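Local coordinates for monosaccharide ABC transporter substrate-binding protein, CUT2 family (Acidothermus cellulolyticus, PDB 4RU1) that probably binds a sugar or cyclitol for ABC-type import, with myo-inositol held in its ligand pocket, at residues Phe143-Cys148 with Pro198-Val203; Ala136-Glu141 with Gln167-Gln172. All coordinates share one frame; numbering follows the deposited sequence.

Interaction 1 of 2, residues Phe143-Cys148 with Pro198-Val203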
loop_
_atom_site.group_PDB
_atom_site.type_symbol
_atom_site.label_atom_id
_atom_site.label_comp_id
_atom_site.label_asym_id
_atom_site.label_seq_id
_atom_site.Cartn_x
_atom_site.Cartn_y
_atom_site.Cartn_z
ATOM N N PHE A 143 -5.714 -9.023 22.687
ATOM C CA PHE A 143 -4.536 -9.813 22.228
ATOM C C PHE A 143 -3.325 -9.478 23.037
ATOM O O PHE A 143 -3.162 -8.314 23.480
ATOM C CB PHE A 143 -4.319 -9.544 20.707
ATOM C CG PHE A 143 -5.483 -10.021 19.859
ATOM C CD1 PHE A 143 -5.705 -11.385 19.731
ATOM C CD2 PHE A 143 -6.362 -9.167 19.206
ATOM C CE1 PHE A 143 -6.729 -11.901 18.941
ATOM C CE2 PHE A 143 -7.393 -9.669 18.435
ATOM C CZ PHE A 143 -7.610 -11.043 18.308
ATOM N N LYS A 144 -2.470 -10.473 23.225
ATOM C CA LYS A 144 -1.278 -10.359 24.074
ATOM C C LYS A 144 0.068 -10.481 23.349
ATOM O O LYS A 144 1.056 -10.162 23.942
ATOM C CB LYS A 144 -1.281 -11.480 25.145
ATOM C CG LYS A 144 -2.537 -11.623 26.035
ATOM C CD LYS A 144 -2.841 -10.378 26.874
ATOM C CE LYS A 144 -4.168 -10.532 27.633
ATOM N NZ LYS A 144 -4.931 -9.250 27.689
ATOM N N HIS A 145 0.103 -11.125 22.171
ATOM C CA HIS A 145 1.334 -11.374 21.458
ATOM C C HIS A 145 1.081 -11.318 19.949
ATOM O O HIS A 145 0.584 -12.245 19.339
ATOM C CB HIS A 145 1.990 -12.687 21.877
ATOM C CG HIS A 145 3.299 -12.921 21.193
ATOM N ND1 HIS A 145 4.077 -14.038 21.379
ATOM C CD2 HIS A 145 4.005 -12.118 20.351
ATOM C CE1 HIS A 145 5.169 -13.944 20.639
ATOM N NE2 HIS A 145 5.134 -12.798 19.981
ATOM N N VAL A 146 1.446 -10.164 19.362
ATOM C CA VAL A 146 1.243 -9.999 17.918
ATOM C C VAL A 146 2.483 -10.345 17.076
ATOM O O VAL A 146 3.615 -10.086 17.494
ATOM C CB VAL A 146 0.826 -8.551 17.599
ATOM C CG1 VAL A 146 1.905 -7.554 17.950
ATOM C CG2 VAL A 146 0.409 -8.394 16.120
ATOM N N LEU A 147 2.251 -11.013 15.933
ATOM C CA LEU A 147 3.245 -11.244 14.885
ATOM C C LEU A 147 2.902 -10.383 13.722
ATOM O O LEU A 147 1.808 -10.532 13.105
ATOM C CB LEU A 147 3.148 -12.705 14.476
ATOM C CG LEU A 147 4.106 -13.108 13.398
ATOM C CD1 LEU A 147 5.533 -13.023 13.882
ATOM C CD2 LEU A 147 3.822 -14.533 12.913
ATOM N N CYS A 148 3.807 -9.472 13.379
ATOM C CA CYS A 148 3.619 -8.621 12.192
ATOM C C CYS A 148 4.430 -9.227 11.059
ATOM O O CYS A 148 5.626 -9.478 11.234
ATOM C CB CYS A 148 4.154 -7.246 12.453
ATOM S SG CYS A 148 3.027 -6.270 13.443
ATOM N N PRO A 198 3.421 -20.870 20.418
ATOM C CA PRO A 198 1.980 -20.871 20.516
ATOM C C PRO A 198 1.390 -19.678 21.281
ATOM O O PRO A 198 0.153 -19.444 21.221
ATOM C CB PRO A 198 1.674 -22.181 21.269
ATOM C CG PRO A 198 2.861 -23.041 21.091
ATOM C CD PRO A 198 4.044 -22.153 20.809
ATOM N N SER A 199 2.267 -18.894 21.935
ATOM C CA SER A 199 1.806 -17.674 22.539
ATOM C C SER A 199 1.340 -16.618 21.534
ATOM O O SER A 199 0.667 -15.641 21.940
ATOM C CB SER A 199 2.863 -17.117 23.518
ATOM O OG SER A 199 3.929 -16.446 22.856
ATOM N N ILE A 200 1.792 -16.720 20.282
ATOM C CA ILE A 200 1.280 -15.793 19.309
ATOM C C ILE A 200 -0.209 -15.978 19.134
ATOM O O ILE A 200 -0.685 -17.049 18.791
ATOM C CB ILE A 200 2.017 -15.894 17.942
ATOM C CG1 ILE A 200 3.526 -15.671 18.097
ATOM C CG2 ILE A 200 1.352 -14.986 16.923
ATOM C CD1 ILE A 200 4.400 -16.102 16.959
ATOM N N ASP A 201 -0.950 -14.894 19.382
ATOM C CA ASP A 201 -2.379 -14.920 19.324
ATOM C C ASP A 201 -2.999 -14.020 18.260
ATOM O O ASP A 201 -4.188 -14.066 18.044
ATOM C CB ASP A 201 -3.029 -14.667 20.714
ATOM C CG ASP A 201 -2.742 -13.339 21.297
ATOM O OD1 ASP A 201 -1.960 -12.545 20.768
ATOM O OD2 ASP A 201 -3.362 -13.065 22.360
ATOM N N LEU A 202 -2.208 -13.127 17.647
ATOM C CA LEU A 202 -2.717 -12.323 16.497
ATOM C C LEU A 202 -1.545 -12.241 15.475
ATOM O O LEU A 202 -0.394 -11.906 15.868
ATOM C CB LEU A 202 -3.133 -10.918 16.938
ATOM C CG LEU A 202 -3.649 -10.011 15.844
ATOM C CD1 LEU A 202 -4.954 -10.555 15.235
ATOM C CD2 LEU A 202 -3.824 -8.584 16.369
ATOM N N VAL A 203 -1.884 -12.488 14.212
ATOM C CA VAL A 203 -0.963 -12.257 13.081
ATOM C C VAL A 203 -1.578 -11.057 12.342
ATOM O O VAL A 203 -2.769 -11.075 11.959
ATOM C CB VAL A 203 -0.953 -13.480 12.107
ATOM C CG1 VAL A 203 -0.095 -13.261 10.877
ATOM C CG2 VAL A 203 -0.546 -14.765 12.864
#

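Interaction 2 of 2, residues Ala136-Glu141 with Gln167-Gln172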
loop_
_atom_site.group_PDB
_atom_site.type_symbol
_atom_site.label_atom_id
_atom_site.label_comp_id
_atom_site.label_asym_id
_atom_site.label_seq_id
_atom_site.Cartn_x
_atom_site.Cartn_y
_atom_site.Cartn_z
ATOM N N ALA A 136 -3.266 -0.322 19.120
ATOM C CA ALA A 136 -4.217 0.039 20.150
ATOM C C ALA A 136 -5.482 -0.787 20.008
ATOM O O ALA A 136 -6.018 -1.273 20.996
ATOM C CB ALA A 136 -4.558 1.536 20.045
ATOM N N ARG A 137 -5.953 -0.978 18.790
ATOM C CA ARG A 137 -7.103 -1.788 18.558
ATOM C C ARG A 137 -6.822 -3.229 18.990
ATOM O O ARG A 137 -7.642 -3.866 19.654
ATOM C CB ARG A 137 -7.554 -1.746 17.113
ATOM C CG ARG A 137 -8.914 -2.411 16.943
ATOM C CD ARG A 137 -9.368 -2.336 15.500
ATOM N NE ARG A 137 -10.567 -3.109 15.234
ATOM C CZ ARG A 137 -11.690 -2.630 14.687
ATOM N NH1 ARG A 137 -11.778 -1.340 14.374
ATOM N NH2 ARG A 137 -12.706 -3.461 14.440
ATOM N N ALA A 138 -5.661 -3.796 18.628
ATOM C CA ALA A 138 -5.320 -5.160 19.020
ATOM C C ALA A 138 -5.314 -5.329 20.549
ATOM O O ALA A 138 -5.761 -6.342 21.060
ATOM C CB ALA A 138 -3.991 -5.522 18.400
ATOM N N THR A 139 -4.793 -4.341 21.258
ATOM C CA THR A 139 -4.722 -4.378 22.721
ATOM C C THR A 139 -6.143 -4.353 23.292
ATOM O O THR A 139 -6.492 -5.148 24.181
ATOM C CB THR A 139 -3.910 -3.176 23.207
ATOM O OG1 THR A 139 -2.537 -3.390 22.894
ATOM C CG2 THR A 139 -4.050 -3.053 24.732
ATOM N N SER A 140 -6.982 -3.507 22.710
ATOM C CA SER A 140 -8.393 -3.426 23.116
ATOM C C SER A 140 -9.184 -4.724 22.862
ATOM O O SER A 140 -10.034 -5.067 23.650
ATOM C CB SER A 140 -9.073 -2.281 22.358
ATOM O OG SER A 140 -8.450 -1.057 22.686
ATOM N N GLU A 141 -8.880 -5.457 21.798
ATOM C CA GLU A 141 -9.508 -6.727 21.496
ATOM C C GLU A 141 -8.931 -7.900 22.278
ATOM O O GLU A 141 -9.360 -9.045 22.027
ATOM C CB GLU A 141 -9.368 -7.023 20.014
ATOM C CG GLU A 141 -10.020 -5.964 19.139
ATOM C CD GLU A 141 -9.713 -6.042 17.661
ATOM O OE1 GLU A 141 -8.642 -6.531 17.301
ATOM O OE2 GLU A 141 -10.571 -5.518 16.877
ATOM N N GLN A 167 4.690 0.577 18.916
ATOM C CA GLN A 167 4.540 1.719 19.793
ATOM C C GLN A 167 3.364 1.642 20.723
ATOM O O GLN A 167 3.459 2.093 21.900
ATOM C CB GLN A 167 4.371 2.977 18.937
ATOM C CG GLN A 167 5.689 3.426 18.335
ATOM C CD GLN A 167 5.525 4.705 17.557
ATOM O OE1 GLN A 167 4.791 5.625 17.972
ATOM N NE2 GLN A 167 6.174 4.777 16.389
ATOM N N THR A 168 2.236 1.186 20.194
ATOM C CA THR A 168 0.981 1.176 20.958
ATOM C C THR A 168 0.500 -0.188 21.465
ATOM O O THR A 168 -0.391 -0.210 22.354
ATOM C CB THR A 168 -0.133 1.771 20.136
ATOM O OG1 THR A 168 -0.192 1.034 18.913
ATOM C CG2 THR A 168 0.140 3.234 19.816
ATOM N N PHE A 169 0.938 -1.305 20.883
ATOM C CA PHE A 169 0.486 -2.654 21.343
ATOM C C PHE A 169 1.105 -2.894 22.743
ATOM O O PHE A 169 2.304 -2.882 22.911
ATOM C CB PHE A 169 0.961 -3.731 20.379
ATOM C CG PHE A 169 0.386 -5.103 20.717
ATOM C CD1 PHE A 169 -0.991 -5.327 20.615
ATOM C CD2 PHE A 169 1.224 -6.101 21.152
ATOM C CE1 PHE A 169 -1.498 -6.571 20.904
ATOM C CE2 PHE A 169 0.702 -7.367 21.485
ATOM C CZ PHE A 169 -0.607 -7.583 21.360
ATOM N N LYS A 170 0.263 -3.133 23.736
ATOM C CA LYS A 170 0.770 -3.261 25.092
ATOM C C LYS A 170 1.544 -4.546 25.371
ATOM O O LYS A 170 2.456 -4.569 26.184
ATOM C CB LYS A 170 -0.327 -2.963 26.135
ATOM C CG LYS A 170 -0.832 -1.545 25.926
ATOM C CD LYS A 170 -1.848 -1.074 26.954
ATOM C CE LYS A 170 -2.056 0.422 26.764
ATOM N NZ LYS A 170 -3.433 0.819 27.147
ATOM N N GLY A 171 1.244 -5.586 24.627
ATOM C CA GLY A 171 1.849 -6.900 24.825
ATOM C C GLY A 171 3.134 -7.177 24.071
ATOM O O GLY A 171 3.869 -6.273 23.724
ATOM N N GLN A 172 3.425 -8.439 23.821
ATOM C CA GLN A 172 4.633 -8.827 23.101
ATOM C C GLN A 172 4.498 -8.633 21.605
ATOM O O GLN A 172 3.429 -8.781 21.024
ATOM C CB GLN A 172 4.912 -10.314 23.358
ATOM C CG GLN A 172 6.329 -10.704 23.035
ATOM C CD GLN A 172 6.602 -12.177 23.259
ATOM O OE1 GLN A 172 5.788 -12.921 23.853
ATOM N NE2 GLN A 172 7.762 -12.615 22.767
HETATM O O HOH W 1 -1.771 -6.029 24.098
#

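Interaction 1 of 2, residues Phe143-Cys148 with Pro198-Val203
Leu202 CB sits over one face of the Phe143 ring, 4.0 Å from the ring centroid. The two side chains cross at about a right angle. Asp201 CG lies at the edge of the same ring. The His145 ring has Ile200 CG1 over one face, 3.7 Å from the centroid. In its plane, His145 ND1 donates to Ser199 OG at 2.8 Å. Ser199 OG also bonds Asp197 OD1. On the other nitrogen, NE2 bonds Thr174 OG1, and the two ring bonds fix how the imidazole is turned.

The Asp201 carboxylate grips the chain where strand 145-150 begins. Lys144 N reaches the syn lone pair of Asp201 OD2 at 2.9 Å. His145 N meets Asp201 OD1 from above the carboxylate plane, also at 2.9 Å. This grip depends on Asp201 CG standing between its own backbone N and carbonyl carbon (chi1 63°). In return, Asp201 N donates to His145 O at 3.1 Å, and Leu202 N adds a weak bond. Parallel strand pairing continues with Leu147 N to Leu202 O at 2.8 Å.

Val146 and Leu202 share one face of the sheet, where Phe169 packs on Val146 and Lys226 touches Leu202. Leu147 and Val203 share the other, next to Lys193 and Leu194 of helix 183-196. Strand 145-150 lies between strands 202-205 and 172-177 and pairs with both in parallel.

Interaction 2 of 2, residues Ala136-Glu141 with Gln167-Gln172
Thr139 and Lys170 lead a partly buried contact, mixed polar and apolar, between the last turn of helix 127-140 and the turn that follows helix 156-168. It lies on one side of the sheet that contains strand 145-150.

One nearly straight hydrogen bond crosses it. Lys170 N donates to Thr139 OG1 at 2.9 Å, with an angle of 171° at the hydrogen. The same hydroxyl bonds Gly135 O, one turn back in its own helix. A water is a further partner, 3.0 Å from Thr139 OG1. This water also takes a weak bond from Gly171 N and lies over one face of the Phe169 ring. The hydroxyl thus ties the helix to two successive N-H groups, one directly and one through water.

The two branches of Thr139 divide the work. OG1 is set beside the backbone N (chi1 -72°) and serves the polar partners. CG2 packs against the Lys170 chain, 3.7 Å from Lys170 CD, and the two side chains cross at about a right angle. A valine here would probably leave Lys170 N without its acceptor and the water more weakly held.

Next to this, Ala138 CB touches Phe169 CE1 at 3.7 Å. On the exposed side, Ala136 lies beside Thr168, whose OG1 bonds Gln132 O one turn earlier in helix 127-140.

Phe169 continues inward to Val146 of strand 145-150 and to Phe143. Beyond the turn, Gln172 begins strand 172-177, which completes a beta-alpha-beta unit with strand 145-150 and helix 156-168.

In the fold
Both contacts belong to the same lobe of this two-lobed binding-protein fold, and their centres lie about 10 Å apart. Interaction 1 is the more buried and joins the starts of two neighbouring parallel strands and the loops before them. Interaction 2 is nearer the surface and joins the ends of two helices beside the sheet. The chemistry follows: a short run of parallel backbone pairing backed by carboxylate and imidazole bonds in the first, one hydroxyl and a water in the second. Segment 167-172 runs into strand 172-177, which pairs with strand 145-150 on the side away from 202-205. Lys144 O and Val146 N probably bond Gln172 N and O, each at 2.9 Å. A shared apolar cluster round Phe169 joins them.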